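Local atomic coordinates of lipopolysaccharide heptosyltransferase 2 (Escherichia coli, PDB entry 1PSW), a protein that transfers the second heptose from ADP-L-glycero-D-manno-heptose onto heptosyl-Kdo2-lipid A during assembly of the lipopolysaccharide inner core. Residues 127-135 with 292-300. Sequence-based numbering, arbitrary orientation.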
ATOM      1  N   ALA A 127      -0.430 -15.775  17.021  1.00 26.26           N
ATOM      2  CA  ALA A 127      -1.818 -16.094  16.708  1.00 24.75           C
ATOM      3  C   ALA A 127      -2.340 -15.293  15.513  1.00 23.11           C
ATOM      4  O   ALA A 127      -3.339 -15.664  14.895  1.00 23.06           O
ATOM      5  CB  ALA A 127      -2.696 -15.842  17.935  1.00 23.66           C
ATOM      6  N   TRP A 128      -1.658 -14.191  15.204  1.00 21.18           N
ATOM      7  CA  TRP A 128      -2.024 -13.313  14.082  1.00 21.80           C
ATOM      8  C   TRP A 128      -0.750 -12.940  13.330  1.00 20.65           C
ATOM      9  O   TRP A 128      -0.234 -11.837  13.484  1.00 21.22           O
ATOM     10  CB  TRP A 128      -2.695 -12.038  14.596  1.00 22.64           C
ATOM     11  CG  TRP A 128      -3.790 -12.306  15.571  1.00 23.21           C
ATOM     12  CD1 TRP A 128      -3.670 -12.436  16.926  1.00 23.54           C
ATOM     13  CD2 TRP A 128      -5.166 -12.545  15.267  1.00 23.28           C
ATOM     14  NE1 TRP A 128      -4.884 -12.743  17.484  1.00 22.85           N
ATOM     15  CE2 TRP A 128      -5.821 -12.820  16.488  1.00 23.93           C
ATOM     16  CE3 TRP A 128      -5.909 -12.562  14.080  1.00 23.47           C
ATOM     17  CZ2 TRP A 128      -7.190 -13.105  16.556  1.00 22.95           C
ATOM     18  CZ3 TRP A 128      -7.268 -12.846  14.148  1.00 23.44           C
ATOM     19  CH2 TRP A 128      -7.892 -13.115  15.378  1.00 25.05           C
ATOM     20  N   PRO A 129      -0.238 -13.855  12.490  1.00 20.75           N
ATOM     21  CA  PRO A 129       0.988 -13.647  11.707  1.00 20.83           C
ATOM     22  C   PRO A 129       0.936 -12.585  10.611  1.00 20.17           C
ATOM     23  O   PRO A 129       1.965 -11.992  10.278  1.00 20.33           O
ATOM     24  CB  PRO A 129       1.272 -15.036  11.149  1.00 21.52           C
ATOM     25  CG  PRO A 129      -0.100 -15.588  10.944  1.00 23.13           C
ATOM     26  CD  PRO A 129      -0.822 -15.180  12.206  1.00 20.51           C
ATOM     27  N   LEU A 130      -0.244 -12.331  10.056  1.00 18.91           N
ATOM     28  CA  LEU A 130      -0.370 -11.344   8.985  1.00 18.99           C
ATOM     29  C   LEU A 130      -1.000 -10.040   9.450  1.00 17.23           C
ATOM     30  O   LEU A 130      -1.941 -10.050  10.230  1.00 16.59           O
ATOM     31  CB  LEU A 130      -1.201 -11.928   7.835  1.00 18.46           C
ATOM     32  CG  LEU A 130      -0.667 -13.225   7.210  1.00 19.70           C
ATOM     33  CD1 LEU A 130      -1.543 -13.633   6.031  1.00 18.27           C
ATOM     34  CD2 LEU A 130       0.766 -13.012   6.760  1.00 21.15           C
HETATM   35  N   MSE A 131      -0.474  -8.918   8.971  1.00 18.64           N
HETATM   36  CA  MSE A 131      -1.022  -7.625   9.333  1.00 20.14           C
HETATM   37  C   MSE A 131      -2.476  -7.524   8.903  1.00 19.07           C
HETATM   38  O   MSE A 131      -3.288  -6.952   9.622  1.00 17.92           O
HETATM   39  CB  MSE A 131      -0.236  -6.482   8.683  1.00 24.57           C
HETATM   40  CG  MSE A 131      -1.050  -5.190   8.554  1.00 33.11           C
HETATM   41 SE   MSE A 131      -0.035  -3.644   7.949  1.00 48.09          SE
HETATM   42  CE  MSE A 131       0.147  -2.690   9.616  1.00 41.85           C
ATOM     43  N   VAL A 132      -2.812  -8.079   7.737  1.00 18.15           N
ATOM     44  CA  VAL A 132      -4.191  -8.013   7.245  1.00 18.11           C
ATOM     45  C   VAL A 132      -5.153  -8.707   8.201  1.00 18.39           C
ATOM     46  O   VAL A 132      -6.291  -8.257   8.390  1.00 17.61           O
ATOM     47  CB  VAL A 132      -4.350  -8.657   5.837  1.00 20.35           C
ATOM     48  CG1 VAL A 132      -4.129 -10.174   5.900  1.00 19.60           C
ATOM     49  CG2 VAL A 132      -5.736  -8.351   5.293  1.00 19.42           C
ATOM     50  N   GLU A 133      -4.706  -9.805   8.801  1.00 15.90           N
ATOM     51  CA  GLU A 133      -5.538 -10.525   9.750  1.00 18.19           C
ATOM     52  C   GLU A 133      -5.736  -9.666  11.001  1.00 17.56           C
ATOM     53  O   GLU A 133      -6.826  -9.632  11.565  1.00 18.93           O
ATOM     54  CB  GLU A 133      -4.893 -11.867  10.115  1.00 16.74           C
ATOM     55  CG  GLU A 133      -4.681 -12.772   8.906  1.00 19.33           C
ATOM     56  CD  GLU A 133      -3.849 -14.000   9.227  1.00 23.59           C
ATOM     57  OE1 GLU A 133      -2.932 -13.893  10.072  1.00 23.84           O
ATOM     58  OE2 GLU A 133      -4.093 -15.065   8.619  1.00 23.41           O
ATOM     59  N   ARG A 134      -4.692  -8.958  11.421  1.00 17.32           N
ATOM     60  CA  ARG A 134      -4.799  -8.119  12.605  1.00 19.13           C
ATOM     61  C   ARG A 134      -5.794  -6.981  12.430  1.00 18.55           C
ATOM     62  O   ARG A 134      -6.502  -6.623  13.374  1.00 20.01           O
ATOM     63  CB  ARG A 134      -3.426  -7.564  13.000  1.00 17.96           C
ATOM     64  CG  ARG A 134      -2.446  -8.664  13.379  1.00 18.43           C
ATOM     65  CD  ARG A 134      -1.095  -8.130  13.831  1.00 19.15           C
ATOM     66  NE  ARG A 134      -0.137  -9.225  13.942  1.00 19.70           N
ATOM     67  CZ  ARG A 134       1.137  -9.086  14.296  1.00 22.10           C
ATOM     68  NH1 ARG A 134       1.624  -7.885  14.587  1.00 21.13           N
ATOM     69  NH2 ARG A 134       1.930 -10.152  14.338  1.00 19.14           N
ATOM     70  N   TYR A 135      -5.858  -6.404  11.234  1.00 18.38           N
ATOM     71  CA  TYR A 135      -6.808  -5.321  10.985  1.00 17.67           C
ATOM     72  C   TYR A 135      -8.223  -5.870  10.941  1.00 17.22           C
ATOM     73  O   TYR A 135      -9.131  -5.334  11.570  1.00 16.68           O
ATOM     74  CB  TYR A 135      -6.510  -4.608   9.661  1.00 19.03           C
ATOM     75  CG  TYR A 135      -5.370  -3.620   9.731  1.00 21.63           C
ATOM     76  CD1 TYR A 135      -5.015  -3.012  10.938  1.00 22.41           C
ATOM     77  CD2 TYR A 135      -4.670  -3.257   8.583  1.00 23.42           C
ATOM     78  CE1 TYR A 135      -3.993  -2.071  10.996  1.00 23.50           C
ATOM     79  CE2 TYR A 135      -3.649  -2.316   8.633  1.00 24.84           C
ATOM     80  CZ  TYR A 135      -3.315  -1.726   9.847  1.00 25.15           C
ATOM     81  OH  TYR A 135      -2.305  -0.791   9.904  1.00 24.77           O
ATOM     82  N   PRO A 292       8.482 -11.661   3.347  1.00 21.31           N
ATOM     83  CA  PRO A 292       7.069 -11.332   3.139  1.00 20.68           C
ATOM     84  C   PRO A 292       6.157 -12.001   4.170  1.00 20.68           C
ATOM     85  O   PRO A 292       4.950 -12.067   3.967  1.00 19.98           O
ATOM     86  CB  PRO A 292       6.816 -11.838   1.727  1.00 21.48           C
ATOM     87  CG  PRO A 292       7.661 -13.067   1.680  1.00 22.15           C
ATOM     88  CD  PRO A 292       8.959 -12.592   2.306  1.00 22.15           C
ATOM     89  N   ASP A 293       6.743 -12.478   5.269  1.00 20.47           N
ATOM     90  CA  ASP A 293       6.001 -13.161   6.327  1.00 22.63           C
ATOM     91  C   ASP A 293       4.890 -12.352   6.997  1.00 21.33           C
ATOM     92  O   ASP A 293       3.873 -12.918   7.399  1.00 23.77           O
ATOM     93  CB  ASP A 293       6.950 -13.630   7.441  1.00 25.44           C
ATOM     94  CG  ASP A 293       7.923 -14.713   6.991  1.00 29.31           C
ATOM     95  OD1 ASP A 293       7.864 -15.157   5.823  1.00 28.22           O
ATOM     96  OD2 ASP A 293       8.755 -15.123   7.833  1.00 29.43           O
ATOM     97  N   PHE A 294       5.082 -11.045   7.129  1.00 19.13           N
ATOM     98  CA  PHE A 294       4.112 -10.183   7.810  1.00 18.79           C
ATOM     99  C   PHE A 294       3.171  -9.425   6.882  1.00 16.26           C
ATOM    100  O   PHE A 294       1.965  -9.382   7.109  1.00 15.66           O
ATOM    101  CB  PHE A 294       4.872  -9.190   8.712  1.00 18.92           C
ATOM    102  CG  PHE A 294       3.984  -8.312   9.561  1.00 18.88           C
ATOM    103  CD1 PHE A 294       2.922  -8.854  10.276  1.00 21.84           C
ATOM    104  CD2 PHE A 294       4.227  -6.947   9.666  1.00 21.19           C
ATOM    105  CE1 PHE A 294       2.115  -8.056  11.086  1.00 20.63           C
ATOM    106  CE2 PHE A 294       3.426  -6.133  10.477  1.00 20.98           C
ATOM    107  CZ  PHE A 294       2.367  -6.694  11.186  1.00 22.31           C
ATOM    108  N   THR A 295       3.734  -8.832   5.838  1.00 15.65           N
ATOM    109  CA  THR A 295       2.959  -8.066   4.878  1.00 16.56           C
ATOM    110  C   THR A 295       3.232  -8.521   3.454  1.00 15.21           C
ATOM    111  O   THR A 295       3.792  -7.778   2.647  1.00 14.85           O
ATOM    112  CB  THR A 295       3.286  -6.572   4.989  1.00 16.66           C
ATOM    113  OG1 THR A 295       4.706  -6.404   4.988  1.00 18.31           O
ATOM    114  CG2 THR A 295       2.717  -5.993   6.281  1.00 17.79           C
ATOM    115  N   PRO A 296       2.847  -9.757   3.124  1.00 15.22           N
ATOM    116  CA  PRO A 296       3.072 -10.264   1.770  1.00 15.78           C
ATOM    117  C   PRO A 296       2.136  -9.615   0.758  1.00 16.33           C
ATOM    118  O   PRO A 296       1.089  -9.083   1.116  1.00 17.22           O
ATOM    119  CB  PRO A 296       2.807 -11.760   1.918  1.00 16.25           C
ATOM    120  CG  PRO A 296       1.718 -11.792   2.949  1.00 17.18           C
ATOM    121  CD  PRO A 296       2.196 -10.775   3.968  1.00 15.51           C
ATOM    122  N   PRO A 297       2.521  -9.627  -0.526  1.00 16.03           N
ATOM    123  CA  PRO A 297       1.644  -9.025  -1.535  1.00 15.83           C
ATOM    124  C   PRO A 297       0.427  -9.937  -1.667  1.00 15.21           C
ATOM    125  O   PRO A 297       0.565 -11.114  -1.999  1.00 16.94           O
ATOM    126  CB  PRO A 297       2.522  -8.993  -2.790  1.00 13.75           C
ATOM    127  CG  PRO A 297       3.495 -10.116  -2.575  1.00 14.53           C
ATOM    128  CD  PRO A 297       3.817 -10.019  -1.106  1.00 14.39           C
ATOM    129  N   LEU A 298      -0.757  -9.397  -1.381  1.00 15.72           N
ATOM    130  CA  LEU A 298      -1.987 -10.184  -1.425  1.00 14.81           C
ATOM    131  C   LEU A 298      -2.615 -10.168  -2.812  1.00 15.26           C
ATOM    132  O   LEU A 298      -3.498  -9.366  -3.098  1.00 15.76           O
ATOM    133  CB  LEU A 298      -2.982  -9.655  -0.387  1.00 14.56           C
ATOM    134  CG  LEU A 298      -2.495  -9.575   1.066  1.00 15.82           C
ATOM    135  CD1 LEU A 298      -3.553  -8.891   1.926  1.00 17.85           C
ATOM    136  CD2 LEU A 298      -2.201 -10.967   1.591  1.00 15.47           C
ATOM    137  N   SER A 299      -2.144 -11.069  -3.667  1.00 15.85           N
ATOM    138  CA  SER A 299      -2.618 -11.186  -5.036  1.00 15.23           C
ATOM    139  C   SER A 299      -2.140 -12.507  -5.603  1.00 15.80           C
ATOM    140  O   SER A 299      -1.014 -12.930  -5.338  1.00 14.85           O
ATOM    141  CB  SER A 299      -2.059 -10.042  -5.889  1.00 14.30           C
ATOM    142  OG  SER A 299      -2.442 -10.176  -7.254  1.00 16.96           O
ATOM    143  N   HIS A 300      -2.994 -13.157  -6.382  1.00 14.39           N
ATOM    144  CA  HIS A 300      -2.629 -14.424  -6.997  1.00 17.45           C
ATOM    145  C   HIS A 300      -1.688 -14.221  -8.184  1.00 17.41           C
ATOM    146  O   HIS A 300      -1.075 -15.172  -8.654  1.00 16.51           O
ATOM    147  CB  HIS A 300      -3.872 -15.167  -7.478  1.00 18.48           C
ATOM    148  CG  HIS A 300      -4.733 -15.697  -6.378  1.00 20.01           C
ATOM    149  ND1 HIS A 300      -5.887 -16.415  -6.621  1.00 21.31           N
ATOM    150  CD2 HIS A 300      -4.618 -15.624  -5.028  1.00 20.87           C
ATOM    151  CE1 HIS A 300      -6.442 -16.760  -5.475  1.00 19.76           C
ATOM    152  NE2 HIS A 300      -5.690 -16.292  -4.490  1.00 21.83           N
TER
HETATM  153  O   HOH W   1      -0.675  -8.901   5.826  1.00 17.72           O
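L130 and F294 bring their CA atoms to 4.8 Å where the first turn of helix 131-137, in the N-terminal Rossmann-like domain of this GT-B enzyme, meets the irregular loop 292-300 of the C-terminal one, and M131 N donates a nearly straight hydrogen bond (3.1 Å, 171°) to F294 O. Through a water that accepts from V132 N, the same F294 O is also linked to a second amide of the turn. L130 occupies the N-cap; its own amide is held by E133 OE1, met from above the carboxylate plane. L130 CD2 reaches P296 CD (3.9 Å), an apolar surface on a residue with no N-H to satisfy.

A chi1 of -175° swings the F294 ring away from its own amide and onto the helix start. This flat ring offers a face to M131 CB, a CH-pi contact 3.9 Å from the F294 centroid, while P129 O lies at the ring edge. R134, with several N-H donors for one carbonyl, bonds W128 O side-on through NE and NH2; this fixes the guanidinium's rotation and turns one face to F294 CE1, 3.5 Å from R134 CZ, the planes 52° apart. V132 meets L298 CD1.

Amides that have no earlier helical carbonyl to bind are thus satisfied by a loop carbonyl of the other domain, directly or through water, amid modest packing (399 Å² in all).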